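Local coordinates for protein UDP-galactopyranose mutase (Deinococcus radiodurans, PDB 3HDQ) that probably interconverts UDP-galactopyranose and UDP-galactofuranose, using a bound FAD cofactor, at residues I122-D127 / V199-R205; T128-Y133 / D170-F175; G76-H80 / F309-Q315. All blocks are in the same frame, centred on the assembly; numbering follows the deposited sequence.

Contact 1 (I122-D127 / V199-R205). With GDU (galactose-uridine-5'-diphosphate), chain K.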
loop_
_atom_site.group_PDB
_atom_site.type_symbol
_atom_site.label_atom_id
_atom_site.label_comp_id
_atom_site.label_asym_id
_atom_site.label_seq_id
_atom_site.Cartn_x
_atom_site.Cartn_y
_atom_site.Cartn_z
ATOM N N ILE A 122 -26.331 -18.715 -12.311
ATOM C CA ILE A 122 -26.488 -17.662 -13.311
ATOM C C ILE A 122 -25.086 -17.508 -13.876
ATOM O O ILE A 122 -24.123 -17.476 -13.110
ATOM C CB ILE A 122 -26.990 -16.336 -12.675
ATOM C CG1 ILE A 122 -27.137 -15.240 -13.725
ATOM C CG2 ILE A 122 -26.064 -15.872 -11.556
ATOM C CD1 ILE A 122 -28.484 -15.227 -14.397
ATOM N N PRO A 123 -24.937 -17.475 -15.209
ATOM C CA PRO A 123 -25.927 -17.509 -16.295
ATOM C C PRO A 123 -26.947 -18.642 -16.167
ATOM O O PRO A 123 -26.616 -19.713 -15.669
ATOM C CB PRO A 123 -25.070 -17.755 -17.545
ATOM C CG PRO A 123 -23.734 -17.320 -17.202
ATOM C CD PRO A 123 -23.560 -17.546 -15.727
ATOM N N ILE A 124 -28.179 -18.397 -16.609
ATOM C CA ILE A 124 -29.194 -19.444 -16.670
ATOM C C ILE A 124 -28.680 -20.593 -17.534
ATOM O O ILE A 124 -28.206 -20.367 -18.651
ATOM C CB ILE A 124 -30.518 -18.911 -17.270
ATOM C CG1 ILE A 124 -31.114 -17.822 -16.366
ATOM C CG2 ILE A 124 -31.505 -20.064 -17.516
ATOM C CD1 ILE A 124 -32.414 -17.222 -16.868
ATOM N N ASN A 125 -28.757 -21.815 -17.012
ATOM C CA ASN A 125 -28.386 -22.998 -17.792
ATOM C C ASN A 125 -29.343 -24.177 -17.599
ATOM O O ASN A 125 -30.377 -24.045 -16.940
ATOM C CB ASN A 125 -26.937 -23.418 -17.512
ATOM C CG ASN A 125 -26.758 -24.067 -16.145
ATOM O OD1 ASN A 125 -27.729 -24.387 -15.455
ATOM N ND2 ASN A 125 -25.500 -24.266 -15.752
ATOM N N LEU A 126 -28.978 -25.325 -18.172
ATOM C CA LEU A 126 -29.754 -26.557 -18.051
ATOM C C LEU A 126 -30.138 -26.855 -16.593
ATOM O O LEU A 126 -31.317 -27.077 -16.287
ATOM C CB LEU A 126 -28.978 -27.728 -18.685
ATOM C CG LEU A 126 -29.705 -28.974 -19.219
ATOM C CD1 LEU A 126 -29.214 -30.273 -18.588
ATOM C CD2 LEU A 126 -31.228 -28.853 -19.142
ATOM N N ASP A 127 -29.151 -26.843 -15.697
ATOM C CA ASP A 127 -29.393 -27.160 -14.288
ATOM C C ASP A 127 -30.283 -26.105 -13.649
ATOM O O ASP A 127 -31.124 -26.425 -12.805
ATOM C CB ASP A 127 -28.070 -27.271 -13.500
ATOM C CG ASP A 127 -27.169 -28.387 -14.015
ATOM O OD1 ASP A 127 -27.669 -29.503 -14.243
ATOM O OD2 ASP A 127 -25.954 -28.153 -14.179
ATOM N N VAL A 199 -24.748 -11.227 -19.980
ATOM C CA VAL A 199 -24.909 -12.529 -19.361
ATOM C C VAL A 199 -25.595 -13.484 -20.324
ATOM O O VAL A 199 -26.813 -13.499 -20.433
ATOM C CB VAL A 199 -25.734 -12.421 -18.065
ATOM C CG1 VAL A 199 -25.824 -13.763 -17.374
ATOM C CG2 VAL A 199 -25.137 -11.353 -17.143
ATOM N N PRO A 200 -24.813 -14.326 -20.998
ATOM C CA PRO A 200 -25.413 -15.203 -22.008
ATOM C C PRO A 200 -26.311 -16.267 -21.365
ATOM O O PRO A 200 -26.074 -16.655 -20.220
ATOM C CB PRO A 200 -24.183 -15.870 -22.614
ATOM C CG PRO A 200 -23.299 -16.113 -21.373
ATOM C CD PRO A 200 -23.519 -14.857 -20.511
ATOM N N THR A 201 -27.341 -16.713 -22.076
ATOM C CA THR A 201 -28.096 -17.885 -21.649
ATOM C C THR A 201 -27.498 -19.131 -22.268
ATOM O O THR A 201 -27.050 -19.111 -23.404
ATOM C CB THR A 201 -29.588 -17.799 -21.994
ATOM O OG1 THR A 201 -29.774 -16.882 -23.084
ATOM C CG2 THR A 201 -30.386 -17.330 -20.760
ATOM N N ARG A 202 -27.471 -20.214 -21.502
ATOM C CA ARG A 202 -26.829 -21.436 -21.953
ATOM C C ARG A 202 -27.808 -22.589 -21.985
ATOM O O ARG A 202 -28.736 -22.643 -21.178
ATOM C CB ARG A 202 -25.666 -21.789 -21.028
ATOM C CG ARG A 202 -24.656 -20.672 -20.879
ATOM C CD ARG A 202 -23.527 -21.089 -19.966
ATOM N NE ARG A 202 -22.425 -20.144 -20.017
ATOM C CZ ARG A 202 -21.580 -19.946 -19.014
ATOM N NH1 ARG A 202 -21.722 -20.627 -17.881
ATOM N NH2 ARG A 202 -20.607 -19.056 -19.137
ATOM N N THR A 203 -27.590 -23.509 -22.920
ATOM C CA THR A 203 -28.327 -24.768 -22.950
ATOM C C THR A 203 -27.472 -25.931 -22.429
ATOM O O THR A 203 -27.981 -27.037 -22.245
ATOM C CB THR A 203 -28.818 -25.112 -24.366
ATOM O OG1 THR A 203 -27.694 -25.252 -25.241
ATOM C CG2 THR A 203 -29.739 -24.016 -24.893
ATOM N N ASN A 204 -26.182 -25.683 -22.192
ATOM C CA ASN A 204 -25.307 -26.701 -21.606
ATOM C C ASN A 204 -25.347 -26.675 -20.072
ATOM O O ASN A 204 -26.237 -26.049 -19.479
ATOM C CB ASN A 204 -23.872 -26.570 -22.138
ATOM C CG ASN A 204 -23.192 -25.282 -21.696
ATOM O OD1 ASN A 204 -23.632 -24.632 -20.753
ATOM N ND2 ASN A 204 -22.111 -24.907 -22.386
ATOM N N ARG A 205 -24.389 -27.341 -19.432
ATOM C CA ARG A 205 -24.325 -27.370 -17.971
ATOM C C ARG A 205 -23.123 -26.604 -17.384
ATOM O O ARG A 205 -22.682 -26.884 -16.274
ATOM C CB ARG A 205 -24.319 -28.814 -17.473
ATOM C CG ARG A 205 -25.480 -29.647 -18.010
ATOM C CD ARG A 205 -25.488 -31.028 -17.374
ATOM N NE ARG A 205 -25.871 -30.963 -15.969
ATOM C CZ ARG A 205 -25.947 -32.023 -15.174
ATOM N NH1 ARG A 205 -25.648 -33.222 -15.644
ATOM N NH2 ARG A 205 -26.321 -31.886 -13.910
HETATM N N1 GDU K . -27.981 -9.152 -14.619
HETATM C C2 GDU K . -28.983 -9.583 -14.007
HETATM N N3 GDU K . -29.222 -10.465 -13.133
HETATM C C4 GDU K . -28.120 -11.121 -12.731
HETATM C C5 GDU K . -26.826 -10.743 -13.347
HETATM C C6 GDU K . -26.811 -9.759 -14.269
HETATM O O2 GDU K . -30.166 -8.893 -14.383
HETATM O O4 GDU K . -28.177 -11.986 -11.860
HETATM C C1D GDU K . -28.013 -8.080 -15.572
HETATM C C2D GDU K . -28.021 -6.626 -15.042
HETATM O O2D GDU K . -28.642 -5.719 -15.945
HETATM C C3D GDU K . -26.534 -6.373 -14.902
HETATM C C4D GDU K . -26.072 -6.939 -16.243
HETATM O O4D GDU K . -26.898 -8.083 -16.484
HETATM O O3D GDU K . -26.258 -4.984 -14.740
HETATM C C5D GDU K . -24.570 -7.107 -16.424
HETATM O O5D GDU K . -24.207 -8.080 -15.427
HETATM P PA GDU K . -22.776 -8.086 -14.720
HETATM O O1A GDU K . -22.625 -9.385 -14.007
HETATM O O2A GDU K . -21.750 -7.990 -15.771
HETATM O O3A GDU K . -22.695 -6.939 -13.623
HETATM P PB GDU K . -21.329 -6.270 -13.186
HETATM O O1B GDU K . -21.801 -5.271 -12.196
HETATM O O2B GDU K . -20.577 -5.529 -14.228
HETATM O O3B GDU K . -20.348 -7.264 -12.392
HETATM C "C1'" GDU K . -18.941 -7.228 -12.082
HETATM C "C2'" GDU K . -18.149 -7.790 -13.281
HETATM C "C3'" GDU K . -18.844 -9.118 -13.663
HETATM C "C4'" GDU K . -18.587 -10.135 -12.511
HETATM C "C5'" GDU K . -19.032 -9.488 -11.170
HETATM C "C6'" GDU K . -18.567 -10.278 -9.913
HETATM O "O2'" GDU K . -18.073 -6.841 -14.360
HETATM O "O3'" GDU K . -18.328 -9.570 -14.935
HETATM O "O4'" GDU K . -17.180 -10.454 -12.504
HETATM O "O5'" GDU K . -18.739 -8.083 -10.929
HETATM O "O6'" GDU K . -19.608 -11.123 -9.369
HETATM O O HOH W 1 -28.524 -16.202 -18.377
HETATM O O HOH W 2 -24.423 -26.159 -13.831
#
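A bend in the Arg205 chain at chi3 (70°) turns its guanidinium back onto the carboxylate of Asp127, while Asn125, with CG wedged between its backbone N and carbonyl carbon (chi1 73°), packs CB against the Asn204 carbonyl and leaves OD1 at the helix start. Asn125 is the N-cap of helix 126-133: its OD1 accepts from Thr128 N. The contact thus fastens the start of this helix to the loop that follows helix 159-184.

Two backbone bonds align the segments, Arg202 N to Ile124 O at 2.9 Å and Leu126 N to Asn204 O at 3.1 Å. Because Leu126 N lies in the first turn of the helix, where no earlier helical carbonyl can serve it, the loop supplies its acceptor. Between the two bonds, Asn125 CA sends a CH...O contact to Arg202 O at 3.4 Å. Water extends the pairing at both ends: one molecule bridges Ile124 N and Pro200 O, and another links Asn125 ND2 and Arg205 O.

Pro123, preceded by a cis peptide bond, sets CG over the centre of one face of the Arg202 guanidinium, 3.8 Å from CZ. That guanidinium ends an extended chain, and its NH1 donates to Arg208 O, beyond the two segments. Nearer the substrate, Ile122 and Val199 cross almost perpendicularly, and Val199 CG2 reaches C6 of the uracil at 3.7 Å. Adjacent Arg198 binds the same ligand.

At the far end, the Asp127 carboxylate and Arg205 guanidinium planes lie 67° apart, and the salt bridge is skewed. Arg205 NE bonds both carboxylate oxygens weakly; the main bond, itself bent, brings Arg205 NH2 to the syn side of Asp127 OD1 at 2.8 Å, tilted out of the carboxylate plane.

Contact 2 (T128-Y133 / D170-F175). With GDU (galactose-uridine-5'-diphosphate), chain K.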
loop_
_atom_site.group_PDB
_atom_site.type_symbol
_atom_site.label_atom_id
_atom_site.label_comp_id
_atom_site.label_asym_id
_atom_site.label_seq_id
_atom_site.Cartn_x
_atom_site.Cartn_y
_atom_site.Cartn_z
ATOM N N THR A 128 -30.090 -24.846 -14.040
ATOM C CA THR A 128 -30.930 -23.764 -13.520
ATOM C C THR A 128 -32.413 -24.021 -13.808
ATOM O O THR A 128 -33.266 -23.894 -12.926
ATOM C CB THR A 128 -30.565 -22.394 -14.128
ATOM O OG1 THR A 128 -29.170 -22.127 -13.924
ATOM C CG2 THR A 128 -31.385 -21.307 -13.472
ATOM N N VAL A 129 -32.713 -24.362 -15.053
ATOM C CA VAL A 129 -34.088 -24.641 -15.456
ATOM C C VAL A 129 -34.638 -25.905 -14.764
ATOM O O VAL A 129 -35.709 -25.873 -14.158
ATOM C CB VAL A 129 -34.195 -24.770 -16.987
ATOM C CG1 VAL A 129 -35.612 -25.161 -17.402
ATOM C CG2 VAL A 129 -33.765 -23.459 -17.649
ATOM N N ASN A 130 -33.904 -27.010 -14.849
ATOM C CA ASN A 130 -34.335 -28.223 -14.183
ATOM C C ASN A 130 -34.607 -27.991 -12.697
ATOM O O ASN A 130 -35.643 -28.384 -12.186
ATOM C CB ASN A 130 -33.322 -29.353 -14.407
ATOM C CG ASN A 130 -33.418 -29.952 -15.814
ATOM O OD1 ASN A 130 -34.443 -29.815 -16.487
ATOM N ND2 ASN A 130 -32.354 -30.617 -16.256
ATOM N N ARG A 131 -33.696 -27.317 -12.008
ATOM C CA ARG A 131 -33.842 -27.157 -10.576
ATOM C C ARG A 131 -34.988 -26.226 -10.214
ATOM O O ARG A 131 -35.672 -26.436 -9.202
ATOM C CB ARG A 131 -32.520 -26.715 -9.924
ATOM C CG ARG A 131 -31.425 -27.793 -9.949
ATOM C CD ARG A 131 -30.131 -27.316 -9.292
ATOM N NE ARG A 131 -30.375 -26.923 -7.906
ATOM C CZ ARG A 131 -29.598 -26.109 -7.193
ATOM N NH1 ARG A 131 -28.493 -25.577 -7.721
ATOM N NH2 ARG A 131 -29.935 -25.823 -5.941
ATOM N N LEU A 132 -35.207 -25.205 -11.038
ATOM C CA LEU A 132 -36.221 -24.202 -10.744
ATOM C C LEU A 132 -37.632 -24.772 -10.872
ATOM O O LEU A 132 -38.480 -24.530 -10.013
ATOM C CB LEU A 132 -36.068 -22.969 -11.651
ATOM C CG LEU A 132 -37.049 -21.820 -11.353
ATOM C CD1 LEU A 132 -36.752 -21.201 -9.998
ATOM C CD2 LEU A 132 -37.016 -20.750 -12.433
ATOM N N TYR A 133 -37.878 -25.527 -11.942
ATOM C CA TYR A 133 -39.232 -25.997 -12.259
ATOM C C TYR A 133 -39.459 -27.474 -11.925
ATOM O O TYR A 133 -40.562 -27.999 -12.106
ATOM C CB TYR A 133 -39.537 -25.784 -13.741
ATOM C CG TYR A 133 -39.551 -24.343 -14.198
ATOM C CD1 TYR A 133 -40.379 -23.402 -13.585
ATOM C CD2 TYR A 133 -38.762 -23.926 -15.268
ATOM C CE1 TYR A 133 -40.400 -22.072 -14.006
ATOM C CE2 TYR A 133 -38.780 -22.595 -15.695
ATOM C CZ TYR A 133 -39.603 -21.683 -15.062
ATOM O OH TYR A 133 -39.638 -20.382 -15.481
ATOM N N ASP A 170 -41.107 -15.463 -17.886
ATOM C CA ASP A 170 -40.955 -15.893 -16.489
ATOM C C ASP A 170 -39.488 -15.898 -16.022
ATOM O O ASP A 170 -39.165 -15.414 -14.936
ATOM C CB ASP A 170 -41.577 -17.271 -16.262
ATOM C CG ASP A 170 -41.685 -17.614 -14.794
ATOM O OD1 ASP A 170 -41.305 -18.738 -14.399
ATOM O OD2 ASP A 170 -42.140 -16.745 -14.026
ATOM N N LEU A 171 -38.602 -16.445 -16.842
ATOM C CA LEU A 171 -37.189 -16.487 -16.494
ATOM C C LEU A 171 -36.621 -15.075 -16.441
ATOM O O LEU A 171 -35.773 -14.759 -15.600
ATOM C CB LEU A 171 -36.428 -17.369 -17.484
ATOM C CG LEU A 171 -36.730 -18.855 -17.281
ATOM C CD1 LEU A 171 -36.086 -19.684 -18.388
ATOM C CD2 LEU A 171 -36.259 -19.305 -15.881
ATOM N N TYR A 172 -37.123 -14.227 -17.334
ATOM C CA TYR A 172 -36.796 -12.811 -17.343
ATOM C C TYR A 172 -37.215 -12.131 -16.043
ATOM O O TYR A 172 -36.452 -11.357 -15.469
ATOM C CB TYR A 172 -37.465 -12.126 -18.543
ATOM C CG TYR A 172 -37.462 -10.614 -18.485
ATOM C CD1 TYR A 172 -36.344 -9.890 -18.869
ATOM C CD2 TYR A 172 -38.587 -9.910 -18.061
ATOM C CE1 TYR A 172 -36.335 -8.503 -18.827
ATOM C CE2 TYR A 172 -38.589 -8.525 -18.018
ATOM C CZ TYR A 172 -37.455 -7.829 -18.401
ATOM O OH TYR A 172 -37.433 -6.459 -18.366
ATOM N N ASN A 173 -38.431 -12.403 -15.582
ATOM C CA ASN A 173 -38.906 -11.771 -14.352
ATOM C C ASN A 173 -38.147 -12.284 -13.133
ATOM O O ASN A 173 -37.982 -11.565 -12.142
ATOM C CB ASN A 173 -40.403 -12.002 -14.134
ATOM C CG ASN A 173 -41.276 -11.298 -15.170
ATOM O OD1 ASN A 173 -40.872 -10.325 -15.806
ATOM N ND2 ASN A 173 -42.490 -11.797 -15.333
ATOM N N LYS A 174 -37.684 -13.529 -13.212
ATOM C CA LYS A 174 -37.060 -14.172 -12.062
ATOM C C LYS A 174 -35.576 -13.860 -11.868
ATOM O O LYS A 174 -35.114 -13.776 -10.733
ATOM C CB LYS A 174 -37.319 -15.684 -12.081
ATOM C CG LYS A 174 -38.512 -16.047 -11.227
ATOM C CD LYS A 174 -39.144 -17.369 -11.587
ATOM C CE LYS A 174 -40.409 -17.567 -10.739
ATOM N NZ LYS A 174 -41.459 -18.347 -11.458
ATOM N N PHE A 175 -34.850 -13.672 -12.970
ATOM C CA PHE A 175 -33.404 -13.462 -12.910
ATOM C C PHE A 175 -32.942 -12.052 -13.331
ATOM O O PHE A 175 -31.940 -11.555 -12.820
ATOM C CB PHE A 175 -32.672 -14.527 -13.747
ATOM C CG PHE A 175 -32.758 -15.918 -13.170
ATOM C CD1 PHE A 175 -33.858 -16.722 -13.418
ATOM C CD2 PHE A 175 -31.735 -16.418 -12.375
ATOM C CE1 PHE A 175 -33.940 -17.992 -12.876
ATOM C CE2 PHE A 175 -31.817 -17.691 -11.831
ATOM C CZ PHE A 175 -32.920 -18.474 -12.078
HETATM N N1 GDU K . -27.981 -9.152 -14.619
HETATM C C2 GDU K . -28.983 -9.583 -14.007
HETATM N N3 GDU K . -29.222 -10.465 -13.133
HETATM C C4 GDU K . -28.120 -11.121 -12.731
HETATM C C5 GDU K . -26.826 -10.743 -13.347
HETATM C C6 GDU K . -26.811 -9.759 -14.269
HETATM O O2 GDU K . -30.166 -8.893 -14.383
HETATM O O4 GDU K . -28.177 -11.986 -11.860
HETATM C C1D GDU K . -28.013 -8.080 -15.572
HETATM C C2D GDU K . -28.021 -6.626 -15.042
HETATM O O2D GDU K . -28.642 -5.719 -15.945
HETATM C C3D GDU K . -26.534 -6.373 -14.902
HETATM C C4D GDU K . -26.072 -6.939 -16.243
HETATM O O4D GDU K . -26.898 -8.083 -16.484
HETATM O O3D GDU K . -26.258 -4.984 -14.740
HETATM C C5D GDU K . -24.570 -7.107 -16.424
HETATM O O5D GDU K . -24.207 -8.080 -15.427
HETATM P PA GDU K . -22.776 -8.086 -14.720
HETATM O O1A GDU K . -22.625 -9.385 -14.007
HETATM O O2A GDU K . -21.750 -7.990 -15.771
HETATM O O3A GDU K . -22.695 -6.939 -13.623
HETATM P PB GDU K . -21.329 -6.270 -13.186
HETATM O O1B GDU K . -21.801 -5.271 -12.196
HETATM O O2B GDU K . -20.577 -5.529 -14.228
HETATM O O3B GDU K . -20.348 -7.264 -12.392
HETATM C "C1'" GDU K . -18.941 -7.228 -12.082
HETATM C "C2'" GDU K . -18.149 -7.790 -13.281
HETATM C "C3'" GDU K . -18.844 -9.118 -13.663
HETATM C "C4'" GDU K . -18.587 -10.135 -12.511
HETATM C "C5'" GDU K . -19.032 -9.488 -11.170
HETATM C "C6'" GDU K . -18.567 -10.278 -9.913
HETATM O "O2'" GDU K . -18.073 -6.841 -14.360
HETATM O "O3'" GDU K . -18.328 -9.570 -14.935
HETATM O "O4'" GDU K . -17.180 -10.454 -12.504
HETATM O "O5'" GDU K . -18.739 -8.083 -10.929
HETATM O "O6'" GDU K . -19.608 -11.123 -9.369
#
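Tyr133, Leu171 and Leu132 dominate this nearly perpendicular helix pair, in which helices 126-133 and 159-184 of the helical region cross at 87° and the axes of the two short segments come no closer than 12.9 Å. At that separation the gap is bridged by side chains alone. Leu132, whose CG lies anti to the backbone N (chi1 -177°), sends CD2 across to Leu171 CD2 at 3.8 Å, the two branches sliding past each other in opposite directions. The same Leu132 methyl touches Lys174 CD and comes to the edge of the Phe175 ring.

Tyr133 passes obliquely by Leu171 CD2 to reach Asp170, its hydroxyl donating to Asp170 OD1 at 2.6 Å. That oxygen is gripped twice: Tyr133 arrives on its anti side, while Lys174 NZ, one helical turn on, takes the syn lone pair in a salt bridge. The lysine probably stabilises the negative charge of the carboxylate and holds it in place for the phenol.

On the other flank Thr128 CG2 abuts Phe175 CZ at 3.5 Å. The threonine hydroxyl is bonded to Pro121 O. The backbone Phe175 O itself accepts from N3 of the substrate uracil at 2.9 Å.

Contact 3 (G76-H80 / F309-Q315)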
loop_
_atom_site.group_PDB
_atom_site.type_symbol
_atom_site.label_atom_id
_atom_site.label_comp_id
_atom_site.label_asym_id
_atom_site.label_seq_id
_atom_site.Cartn_x
_atom_site.Cartn_y
_atom_site.Cartn_z
ATOM N N GLY A 76 -6.638 -8.611 8.390
ATOM C CA GLY A 76 -5.602 -9.251 7.600
ATOM C C GLY A 76 -6.125 -10.062 6.420
ATOM O O GLY A 76 -5.440 -10.957 5.926
ATOM N N VAL A 77 -7.343 -9.765 5.970
ATOM C CA VAL A 77 -7.890 -10.429 4.788
ATOM C C VAL A 77 -7.714 -9.545 3.546
ATOM O O VAL A 77 -8.043 -8.368 3.567
ATOM C CB VAL A 77 -9.387 -10.791 4.969
ATOM C CG1 VAL A 77 -9.935 -11.473 3.708
ATOM C CG2 VAL A 77 -9.578 -11.688 6.185
ATOM N N LEU A 78 -7.172 -10.116 2.478
ATOM C CA LEU A 78 -7.040 -9.413 1.206
ATOM C C LEU A 78 -8.414 -9.155 0.588
ATOM O O LEU A 78 -9.138 -10.096 0.297
ATOM C CB LEU A 78 -6.185 -10.240 0.246
ATOM C CG LEU A 78 -5.854 -9.638 -1.122
ATOM C CD1 LEU A 78 -5.063 -8.327 -0.981
ATOM C CD2 LEU A 78 -5.085 -10.647 -1.954
ATOM N N ILE A 79 -8.779 -7.885 0.402
ATOM C CA ILE A 79 -10.098 -7.521 -0.132
ATOM C C ILE A 79 -10.018 -6.548 -1.303
ATOM O O ILE A 79 -8.959 -5.977 -1.595
ATOM C CB ILE A 79 -10.955 -6.812 0.919
ATOM C CG1 ILE A 79 -10.303 -5.465 1.265
ATOM C CG2 ILE A 79 -11.154 -7.704 2.130
ATOM C CD1 ILE A 79 -11.141 -4.540 2.078
ATOM N N HIS A 80 -11.152 -6.356 -1.966
ATOM C CA HIS A 80 -11.281 -5.311 -2.987
ATOM C C HIS A 80 -12.227 -4.232 -2.477
ATOM O O HIS A 80 -13.444 -4.432 -2.432
ATOM C CB HIS A 80 -11.818 -5.884 -4.299
ATOM C CG HIS A 80 -11.079 -7.094 -4.782
ATOM N ND1 HIS A 80 -11.483 -7.824 -5.879
ATOM C CD2 HIS A 80 -9.968 -7.709 -4.307
ATOM C CE1 HIS A 80 -10.649 -8.833 -6.066
ATOM N NE2 HIS A 80 -9.720 -8.785 -5.125
ATOM N N PHE A 309 -14.228 -12.731 -0.519
ATOM C CA PHE A 309 -12.956 -12.578 -1.200
ATOM C C PHE A 309 -12.048 -13.797 -1.197
ATOM O O PHE A 309 -11.307 -14.005 -2.160
ATOM C CB PHE A 309 -12.241 -11.347 -0.663
ATOM C CG PHE A 309 -12.925 -10.074 -1.043
ATOM C CD1 PHE A 309 -13.536 -9.283 -0.086
ATOM C CD2 PHE A 309 -13.004 -9.695 -2.380
ATOM C CE1 PHE A 309 -14.184 -8.117 -0.449
ATOM C CE2 PHE A 309 -13.660 -8.539 -2.752
ATOM C CZ PHE A 309 -14.254 -7.749 -1.790
ATOM N N LYS A 310 -12.108 -14.608 -0.143
ATOM C CA LYS A 310 -11.229 -15.775 -0.066
ATOM C C LYS A 310 -11.495 -16.766 -1.205
ATOM O O LYS A 310 -10.580 -17.464 -1.642
ATOM C CB LYS A 310 -11.318 -16.463 1.298
ATOM C CG LYS A 310 -10.594 -15.725 2.424
ATOM C CD LYS A 310 -11.077 -16.207 3.800
ATOM C CE LYS A 310 -10.555 -17.597 4.147
ATOM N NZ LYS A 310 -11.114 -18.081 5.445
ATOM N N HIS A 311 -12.732 -16.812 -1.701
ATOM C CA HIS A 311 -13.028 -17.658 -2.857
ATOM C C HIS A 311 -12.214 -17.153 -4.046
ATOM O O HIS A 311 -11.728 -17.933 -4.864
ATOM C CB HIS A 311 -14.518 -17.610 -3.233
ATOM C CG HIS A 311 -15.425 -18.358 -2.301
ATOM N ND1 HIS A 311 -15.642 -19.716 -2.401
ATOM C CD2 HIS A 311 -16.202 -17.928 -1.277
ATOM C CE1 HIS A 311 -16.500 -20.093 -1.469
ATOM N NE2 HIS A 311 -16.851 -19.027 -0.771
ATOM N N ILE A 312 -12.090 -15.833 -4.140
ATOM C CA ILE A 312 -11.499 -15.201 -5.312
ATOM C C ILE A 312 -9.972 -15.139 -5.225
ATOM O O ILE A 312 -9.279 -15.380 -6.208
ATOM C CB ILE A 312 -12.089 -13.790 -5.533
ATOM C CG1 ILE A 312 -13.616 -13.875 -5.700
ATOM C CG2 ILE A 312 -11.451 -13.143 -6.739
ATOM C CD1 ILE A 312 -14.398 -12.615 -5.227
ATOM N N THR A 313 -9.455 -14.844 -4.039
ATOM C CA THR A 313 -8.012 -14.718 -3.844
ATOM C C THR A 313 -7.329 -16.050 -3.546
ATOM O O THR A 313 -6.128 -16.193 -3.735
ATOM C CB THR A 313 -7.690 -13.773 -2.670
ATOM O OG1 THR A 313 -8.165 -14.359 -1.451
ATOM C CG2 THR A 313 -8.363 -12.418 -2.876
ATOM N N GLY A 314 -8.092 -17.020 -3.067
ATOM C CA GLY A 314 -7.495 -18.251 -2.582
ATOM C C GLY A 314 -6.762 -18.088 -1.250
ATOM O O GLY A 314 -6.140 -19.023 -0.780
ATOM N N GLN A 315 -6.821 -16.904 -0.638
ATOM C CA GLN A 315 -6.162 -16.697 0.653
ATOM C C GLN A 315 -6.636 -17.686 1.719
ATOM O O GLN A 315 -7.822 -17.995 1.806
ATOM C CB GLN A 315 -6.385 -15.268 1.171
ATOM C CG GLN A 315 -5.612 -14.945 2.446
ATOM C CD GLN A 315 -5.951 -13.584 3.029
ATOM O OE1 GLN A 315 -6.925 -12.936 2.625
ATOM N NE2 GLN A 315 -5.142 -13.141 3.992
HETATM O O HOH W 3 -8.868 -12.853 0.640
#
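Phe309 lies flat against the backbone of Ile79 and His80, making this end of the contact the dense one. Ile79 CA sits over one face of the ring, 4.0 Å from its centroid and 16° off the normal, in a CH-pi contact, and His80 N rests over the same face toward the rim, 3.4 Å from Phe309 CZ. Ile79 CG2 closes on Phe309 CD1 at 3.6 Å. The His80 imidazole meets the phenyl ring obliquely, the planes 44° apart, with Phe309 CD2 above the centre of one imidazole face. His80 ND1 is bonded to the backbone N of His85, a residue that binds FAD, which places the aromatic pair in a second shell around the cofactor, about 7 Å from FAD at the His80 side chain.

Segment 76-80 carries the second strand of the small antiparallel hairpin formed by 71-72 and 78-79, within the Rossmann-like FAD-binding region. Helix 309-313 comes after strand 305-308 of the large mixed sheet and covers one side of that hairpin. At the helix end, Thr313 OG1 accepts from Gln315 N in an ST turn, just where Gly314 leaves the helix with positive phi.

At the looser end, 309-315 brings partly exposed Thr313 and Gln315 to a buried strand. Leu78 CD2 touches Thr313 CG2 at 3.8 Å, but the join here is mainly polar, through one amide and one water. Gln315, with CG anti to its backbone N (chi1 -174°) and extended beyond, carries its amide out to the strand: NE2 donates to Gly76 O at 2.9 Å, in the carbonyl plane, and OE1 accepts from Leu78 N at 2.8 Å, the donor tilted from the plane of the amide carbonyl. A water sits between the segments, donating to Gln315 OE1 and to Leu78 O while accepting from Thr313 OG1 at 2.7 Å.

How the contacts relate
From the N terminus, the chain first passes through 76-80, in the hairpin of the FAD-binding region, whose partner 309-315 comes only after 228 intervening residues; contact 3 therefore closes the outermost loop. Inside it, 122-127 opens contact 1, and 128-133 immediately continues along helix 126-133 into contact 2. The chain returns at 170-175, closing contact 2, and then at 199-205, closing contact 1 around it. All three are nested and none cross. Contacts 1 and 2 share a helix, touch through Ile124 and Phe175, and border the uridine end of the substrate. Contact 3, about 27 Å from contact 1 between centres, joins the hairpin to the mixed-sheet region.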